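SEC-C motif domain protein (PDB 2I9W) binds zinc ions through two cysteine clusters that accompany an NTF2-like (cystatin-like) domain, though its biological role is not established. Local coordinates at residues E102-T107 / Q116-A121. Sequence-based numbering, arbitrary orientation.
Sequences EVVAHT and QVEFKA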
# COMPACT_ATOMS: atom_id res chain seq x y z
N GLU A 102 -2.92 7.98 9.81
CA GLU A 102 -4.08 7.60 10.60
C GLU A 102 -4.92 6.63 9.79
O GLU A 102 -5.48 6.99 8.75
CB GLU A 102 -4.90 8.83 10.92
CG GLU A 102 -6.18 8.54 11.65
CD GLU A 102 -7.02 9.80 11.94
OE1 GLU A 102 -6.73 10.90 11.39
OE2 GLU A 102 -7.96 9.67 12.75
N VAL A 103 -5.07 5.40 10.28
CA VAL A 103 -5.93 4.43 9.61
C VAL A 103 -7.33 4.66 10.20
O VAL A 103 -7.56 4.51 11.43
CB VAL A 103 -5.42 2.94 9.73
CG1 VAL A 103 -6.45 2.00 9.10
CG2 VAL A 103 -4.05 2.74 9.09
N VAL A 104 -8.24 5.09 9.33
CA VAL A 104 -9.63 5.37 9.71
C VAL A 104 -10.44 4.08 9.79
O VAL A 104 -11.21 3.86 10.76
CB VAL A 104 -10.27 6.39 8.77
CG1 VAL A 104 -11.77 6.59 9.11
CG2 VAL A 104 -9.47 7.70 8.78
N ALA A 105 -10.30 3.20 8.81
CA ALA A 105 -11.17 2.01 8.75
C ALA A 105 -10.54 0.98 7.84
O ALA A 105 -9.82 1.33 6.91
CB ALA A 105 -12.57 2.37 8.23
N HIS A 106 -10.79 -0.28 8.16
CA HIS A 106 -10.33 -1.43 7.39
C HIS A 106 -11.53 -2.32 7.12
O HIS A 106 -12.29 -2.66 8.06
CB HIS A 106 -9.26 -2.16 8.19
CG HIS A 106 -8.73 -3.38 7.52
ND1 HIS A 106 -8.37 -4.51 8.22
CD2 HIS A 106 -8.53 -3.67 6.21
CE1 HIS A 106 -7.97 -5.44 7.37
NE2 HIS A 106 -8.06 -4.95 6.14
N THR A 107 -11.71 -2.67 5.84
CA THR A 107 -12.84 -3.45 5.38
C THR A 107 -12.24 -4.71 4.75
O THR A 107 -12.04 -4.74 3.56
CB THR A 107 -13.64 -2.65 4.32
OG1 THR A 107 -14.19 -1.45 4.91
CG2 THR A 107 -14.78 -3.51 3.73
N GLN A 116 -10.76 -2.94 1.45
CA GLN A 116 -10.49 -1.53 1.47
C GLN A 116 -9.88 -1.09 2.82
O GLN A 116 -10.07 -1.69 3.85
CB GLN A 116 -11.75 -0.73 1.14
CG GLN A 116 -11.95 -0.52 -0.34
CD GLN A 116 -13.24 0.16 -0.75
OE1 GLN A 116 -14.16 0.35 0.05
NE2 GLN A 116 -13.33 0.49 -2.04
N VAL A 117 -9.13 -0.01 2.73
CA VAL A 117 -8.51 0.69 3.85
C VAL A 117 -8.72 2.18 3.58
O VAL A 117 -8.31 2.70 2.51
CB VAL A 117 -6.99 0.44 3.92
CG1 VAL A 117 -6.36 1.15 5.14
CG2 VAL A 117 -6.69 -1.08 3.92
N GLU A 118 -9.34 2.86 4.54
CA GLU A 118 -9.54 4.32 4.52
C GLU A 118 -8.49 4.88 5.48
O GLU A 118 -8.37 4.41 6.61
CB GLU A 118 -10.94 4.68 5.01
CG GLU A 118 -11.23 6.16 5.07
CD GLU A 118 -12.57 6.53 5.67
OE1 GLU A 118 -13.41 5.65 5.94
OE2 GLU A 118 -12.77 7.75 5.91
N PHE A 119 -7.76 5.89 5.04
CA PHE A 119 -6.71 6.46 5.87
C PHE A 119 -6.44 7.93 5.56
O PHE A 119 -6.88 8.46 4.51
CB PHE A 119 -5.44 5.63 5.69
CG PHE A 119 -4.86 5.72 4.31
CD1 PHE A 119 -5.28 4.83 3.32
CD2 PHE A 119 -3.94 6.69 3.98
CE1 PHE A 119 -4.74 4.93 2.04
CE2 PHE A 119 -3.39 6.79 2.66
CZ PHE A 119 -3.78 5.89 1.72
N LYS A 120 -5.75 8.60 6.47
CA LYS A 120 -5.26 9.94 6.26
C LYS A 120 -3.75 9.90 6.33
O LYS A 120 -3.17 9.45 7.34
CB LYS A 120 -5.81 10.90 7.33
CG LYS A 120 -7.30 11.09 7.22
CD LYS A 120 -7.88 12.04 8.24
CE LYS A 120 -9.38 12.11 8.02
NZ LYS A 120 -10.06 13.19 8.77
N ALA A 121 -3.12 10.35 5.26
CA ALA A 121 -1.66 10.48 5.22
C ALA A 121 -1.29 11.95 5.37
O ALA A 121 -1.67 12.78 4.54
CB ALA A 121 -1.09 9.94 3.91
O HOH W 1 -15.07 -0.03 2.46
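With CG trans to the backbone N (chi1 178°) and the chain extended beyond it, E118 lays its carboxylate against V104, whose own chi1 of 175° carries CG1 to within 3.5 Å of E118 CD. V104 and A105 together face E118 in a classic beta bulge, which turns V104 CB toward the partner strand and helps bring the methyl onto the E118 side chain; E118 OE2 is hydrogen-bonded to H133 NE2 on strand 128-142. E118 O accepts from both amides, V104 N at 2.8 Å on a bent N-H...O angle of 137° and A105 N at 3.2 Å, the two arriving from the same face of the carbonyl plane. A105 O takes E118 N in return. Regular antiparallel pairing holds on either side of the bulge: E102 and K120 exchange two backbone bonds, as do T107 and Q116. On the face of V103, H106, V117 and F119, V103 CG1 touches V117 CG1 at 4.1 Å, and M57 of helix 53-66 packs on both valines. The edge of the H106 ring brings CD2 to 3.4 Å from Q116 O. Across the sheet, E102 and K120 run side by side; E102 OE1 lies 3.5 Å from K120 CD and is hydrogen-bonded to Y122 OH. A water bridges T107 OG1 and Q116 OE1, and Q116 NE2 binds T137. Replacing E118 by an alanine would remove its carboxylate and probably leave H133 NE2 without this partner and V104 CG1 without its cover. Joining strands 97-107 and 114-125 of the NTF2-like domain, this hairpin rests chiefly on backbone bonds, and the E118 carbonyl, accepting two hydrogen bonds, lets it absorb an extra residue while both bulge amides stay paired.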